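Local coordinates for protein cellulosomal scaffoldin (Acetivibrio cellulolyticus, PDB 3ZUC) that probably binds crystalline cellulose through this family 3b carbohydrate-binding module, one domain of a large secreted cellulosome scaffold protein, at residues Pro24-Thr29 with Val41-Tyr46. Residues are numbered along the deposited sequence; the frame is centred on the assembly and turned at random. Where two conformers were deposited one is given.
Sequences PKFRLT and VKLHYY. With EDO (1,2-ethanediol), chain C.
A methyl group sits almost squarely on the face of an aromatic ring where F26 meets L43: CD1 of L43 stands 3.9 Å from the centroid of the F26 ring and only 12° off its normal, a textbook CH-pi contact. The two residues belong to facing sheets of the beta-sandwich of this CBM3 module, strand 24-30 in one and strand 42-47 in the other. The axes of these short strand segments come within 9.7 Å, and their N-to-C directions lie 142° apart. No hydrogen bond links the two segments; the contact is made mainly by apolar side chains in the buried interior near the centre of the chain. L43 uses both of its branches. While CD1 covers the ring, CD2 meets CD2 of L28 tip to tip at 4.0 Å; in L43, CG lies anti to the carbonyl carbon (chi1 -50°), which aims this fork across the sandwich. Farther along, CB of P24 approaches the ring of Y45 obliquely, 4.4 Å from CD2. F10 of strand 6-12 meets the F26 ring edge-to-face and also packs against Y45, whose hydroxyl is hydrogen-bonded to N12; the side chain of Y45 lies about 8 Å from the bound calcium. H44, on the other side of its strand, turns away from this core, stacks on Y86 and hydrogen-bonds through NE2 to E88. The second ring nitrogen holds its neighbour but one: ND1 of H44 donates a nearly straight, in-plane hydrogen bond of 2.8 Å to OH of Y46, which is also hydrogen-bonded to O2 of an ethanediol, probably from the crystallisation liquor, at 2.6 Å.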
ATOM      1  N   PRO A  24       4.524  -1.900  -5.214  1.00  6.12           N
ATOM      2  CA  PRO A  24       3.096  -1.726  -5.010  1.00  6.73           C
ATOM      3  C   PRO A  24       2.529  -0.540  -5.777  1.00  7.07           C
ATOM      4  O   PRO A  24       3.108   0.542  -5.759  1.00  9.35           O
ATOM      5  CB  PRO A  24       3.007  -1.474  -3.495  1.00  7.97           C
ATOM      6  CG  PRO A  24       4.326  -0.851  -3.156  1.00  8.32           C
ATOM      7  CD  PRO A  24       5.303  -1.576  -4.011  1.00  6.52           C
ATOM      8  N   LYS A  25       1.377  -0.753  -6.411  1.00  6.54           N
ATOM      9  CA  LYS A  25       0.625   0.306  -7.062  1.00  7.31           C
ATOM     10  C   LYS A  25      -0.809   0.277  -6.565  1.00  6.48           C
ATOM     11  O   LYS A  25      -1.500  -0.728  -6.737  1.00  7.53           O
ATOM     12  CB  LYS A  25       0.630   0.122  -8.608  1.00  9.62           C
ATOM     13  CG  LYS A  25       1.960   0.377  -9.208  1.00 10.97           C
ATOM     14  CD  LYS A  25       1.942   0.340 -10.698  1.00 11.67           C
ATOM     15  CE  LYS A  25       1.070   1.403 -11.329  1.00 11.46           C
ATOM     16  NZ  LYS A  25       1.578   1.765 -12.709  1.00 10.41           N
ATOM     17  N   PHE A  26      -1.251   1.379  -5.971  1.00  6.45           N
ATOM     18  CA  PHE A  26      -2.599   1.513  -5.480  1.00  6.65           C
ATOM     19  C   PHE A  26      -3.365   2.539  -6.306  1.00  6.88           C
ATOM     20  O   PHE A  26      -2.797   3.547  -6.733  1.00  7.89           O
ATOM     21  CB  PHE A  26      -2.604   2.053  -4.040  1.00  7.40           C
ATOM     22  CG  PHE A  26      -2.077   1.114  -2.989  1.00  7.56           C
ATOM     23  CD1 PHE A  26      -0.736   1.006  -2.714  1.00  8.90           C
ATOM     24  CD2 PHE A  26      -2.962   0.361  -2.230  1.00  8.14           C
ATOM     25  CE1 PHE A  26      -0.307   0.124  -1.679  1.00 10.28           C
ATOM     26  CE2 PHE A  26      -2.543  -0.473  -1.222  1.00  9.85           C
ATOM     27  CZ  PHE A  26      -1.242  -0.590  -0.963  1.00 10.21           C
ATOM     28  N   ARG A  27      -4.663   2.322  -6.473  1.00  7.03           N
ATOM     29  CA  ARG A  27      -5.567   3.354  -6.969  1.00  7.57           C
ATOM     30  C   ARG A  27      -6.658   3.522  -5.935  1.00  7.22           C
ATOM     31  O   ARG A  27      -7.334   2.558  -5.573  1.00  7.99           O
ATOM     32  CB  ARG A  27      -6.152   3.015  -8.342  1.00  8.67           C
ATOM     33  CG  ARG A  27      -7.074   4.131  -8.864  1.00  9.51           C
ATOM     34  CD  ARG A  27      -7.277   4.065 -10.356  1.00 10.88           C
ATOM     35  NE  ARG A  27      -8.000   2.868 -10.734  1.00 11.37           N
ATOM     36  CZ  ARG A  27      -8.102   2.439 -11.982  1.00 13.01           C
ATOM     37  NH1 ARG A  27      -7.504   3.103 -12.966  1.00 13.68           N
ATOM     38  NH2 ARG A  27      -8.794   1.347 -12.234  1.00 14.00           N
ATOM     39  N   LEU A  28      -6.794   4.746  -5.453  1.00  7.12           N
ATOM     40  CA  LEU A  28      -7.747   5.086  -4.414  1.00  7.38           C
ATOM     41  C   LEU A  28      -8.845   5.934  -5.022  1.00  7.88           C
ATOM     42  O   LEU A  28      -8.550   6.957  -5.635  1.00  8.76           O
ATOM     43  CB  LEU A  28      -7.068   5.881  -3.308  1.00  8.08           C
ATOM     44  CG  LEU A  28      -5.788   5.270  -2.737  1.00  8.61           C
ATOM     45  CD1 LEU A  28      -5.236   6.182  -1.649  1.00  9.58           C
ATOM     46  CD2 LEU A  28      -5.966   3.829  -2.266  1.00  9.32           C
ATOM     47  N   THR A  29     -10.103   5.534  -4.828  1.00  8.24           N
ATOM     48  CA  THR A  29     -11.245   6.256  -5.387  1.00  9.33           C
ATOM     49  C   THR A  29     -12.188   6.677  -4.287  1.00  9.43           C
ATOM     50  O   THR A  29     -12.577   5.862  -3.450  1.00 10.06           O
ATOM     51  CB  THR A  29     -12.011   5.386  -6.404  1.00 10.82           C
ATOM     52  OG1 THR A  29     -11.126   4.951  -7.438  1.00 11.35           O
ATOM     53  CG2 THR A  29     -13.168   6.166  -7.052  1.00 12.09           C
ATOM     54  N   VAL A  41      -5.420   9.043   5.864  1.00  8.01           N
ATOM     55  CA  VAL A  41      -5.484   7.742   5.203  1.00  7.34           C
ATOM     56  C   VAL A  41      -4.136   7.027   5.298  1.00  6.34           C
ATOM     57  O   VAL A  41      -3.087   7.621   5.038  1.00  7.36           O
ATOM     58  CB  VAL A  41      -5.898   7.910   3.726  1.00  7.96           C
ATOM     59  CG1 VAL A  41      -5.810   6.595   2.989  1.00  8.50           C
ATOM     60  CG2 VAL A  41      -7.307   8.468   3.633  1.00  9.12           C
ATOM     61  N   LYS A  42      -4.172   5.748   5.648  0.60  5.98           N
ATOM     62  CA  LYS A  42      -2.989   4.897   5.620  0.60  5.72           C
ATOM     63  C   LYS A  42      -3.289   3.680   4.750  0.60  5.42           C
ATOM     64  O   LYS A  42      -4.458   3.291   4.600  0.60  5.54           O
ATOM     65  CB  LYS A  42      -2.589   4.431   7.035  0.60  6.32           C
ATOM     66  CG  LYS A  42      -2.390   5.583   8.039  0.60  7.93           C
ATOM     67  CD  LYS A  42      -2.095   5.132   9.461  0.60 10.65           C
ATOM     68  CE  LYS A  42      -1.863   6.342  10.376  0.60 13.06           C
ATOM     69  NZ  LYS A  42      -1.890   5.984  11.817  0.60 15.22           N
ATOM     70  N   LEU A  43      -2.234   3.074   4.211  1.00  5.30           N
ATOM     71  CA  LEU A  43      -2.341   1.850   3.425  1.00  5.40           C
ATOM     72  C   LEU A  43      -1.348   0.835   3.963  1.00  4.95           C
ATOM     73  O   LEU A  43      -0.247   1.213   4.357  1.00  5.73           O
ATOM     74  CB  LEU A  43      -1.999   2.106   1.944  1.00  5.63           C
ATOM     75  CG  LEU A  43      -2.714   3.282   1.290  1.00  6.48           C
ATOM     76  CD1 LEU A  43      -2.134   3.572  -0.077  1.00  7.36           C
ATOM     77  CD2 LEU A  43      -4.204   3.031   1.209  1.00  8.29           C
ATOM     78  N   HIS A  44      -1.710  -0.451   3.960  1.00  4.98           N
ATOM     79  CA  HIS A  44      -0.775  -1.517   4.315  1.00  5.12           C
ATOM     80  C   HIS A  44      -0.585  -2.528   3.180  1.00  5.02           C
ATOM     81  O   HIS A  44      -1.548  -2.938   2.522  1.00  5.94           O
ATOM     82  CB  HIS A  44      -1.238  -2.338   5.526  1.00  5.51           C
ATOM     83  CG  HIS A  44      -1.219  -1.608   6.818  1.00  5.62           C
ATOM     84  ND1 HIS A  44      -1.665  -2.186   7.988  1.00  6.18           N
ATOM     85  CD2 HIS A  44      -0.799  -0.369   7.137  1.00  6.06           C
ATOM     86  CE1 HIS A  44      -1.532  -1.320   8.979  1.00  6.28           C
ATOM     87  NE2 HIS A  44      -1.008  -0.207   8.489  1.00  6.39           N
ATOM     88  N   TYR A  45       0.663  -2.949   3.045  1.00  4.95           N
ATOM     89  CA  TYR A  45       1.069  -4.055   2.173  1.00  5.08           C
ATOM     90  C   TYR A  45       1.813  -5.072   3.045  1.00  4.96           C
ATOM     91  O   TYR A  45       2.839  -4.729   3.643  1.00  5.47           O
ATOM     92  CB  TYR A  45       1.960  -3.555   1.043  1.00  5.50           C
ATOM     93  CG  TYR A  45       2.332  -4.617   0.036  1.00  5.41           C
ATOM     94  CD1 TYR A  45       3.443  -5.428   0.217  1.00  5.57           C
ATOM     95  CD2 TYR A  45       1.545  -4.832  -1.094  1.00  5.59           C
ATOM     96  CE1 TYR A  45       3.768  -6.419  -0.701  1.00  5.70           C
ATOM     97  CE2 TYR A  45       1.854  -5.818  -2.011  1.00  5.69           C
ATOM     98  CZ  TYR A  45       2.972  -6.605  -1.820  1.00  5.83           C
ATOM     99  OH  TYR A  45       3.254  -7.553  -2.784  1.00  6.25           O
ATOM    100  N   TYR A  46       1.294  -6.293   3.123  1.00  4.75           N
ATOM    101  CA  TYR A  46       1.787  -7.341   4.013  1.00  5.22           C
ATOM    102  C   TYR A  46       2.650  -8.351   3.265  1.00  5.22           C
ATOM    103  O   TYR A  46       2.310  -8.784   2.157  1.00  5.51           O
ATOM    104  CB  TYR A  46       0.590  -8.086   4.621  1.00  5.39           C
ATOM    105  CG  TYR A  46      -0.297  -7.227   5.483  1.00  5.44           C
ATOM    106  CD1 TYR A  46       0.004  -7.037   6.826  1.00  5.58           C
ATOM    107  CD2 TYR A  46      -1.417  -6.587   4.974  1.00  5.57           C
ATOM    108  CE1 TYR A  46      -0.770  -6.250   7.646  1.00  6.06           C
ATOM    109  CE2 TYR A  46      -2.205  -5.794   5.784  1.00  6.28           C
ATOM    110  CZ  TYR A  46      -1.887  -5.617   7.120  1.00  6.19           C
ATOM    111  OH  TYR A  46      -2.703  -4.833   7.912  1.00  6.78           O
TER
HETATM  112  C1  EDO C1155      -2.199  -4.083  11.997  0.57  9.34           C
HETATM  113  O1  EDO C1155      -2.840  -3.090  11.204  0.57  8.38           O
HETATM  114  C2  EDO C1155      -1.648  -5.182  11.110  0.57 10.13           C
HETATM  115  O2  EDO C1155      -2.704  -5.780  10.349  0.57  8.31           O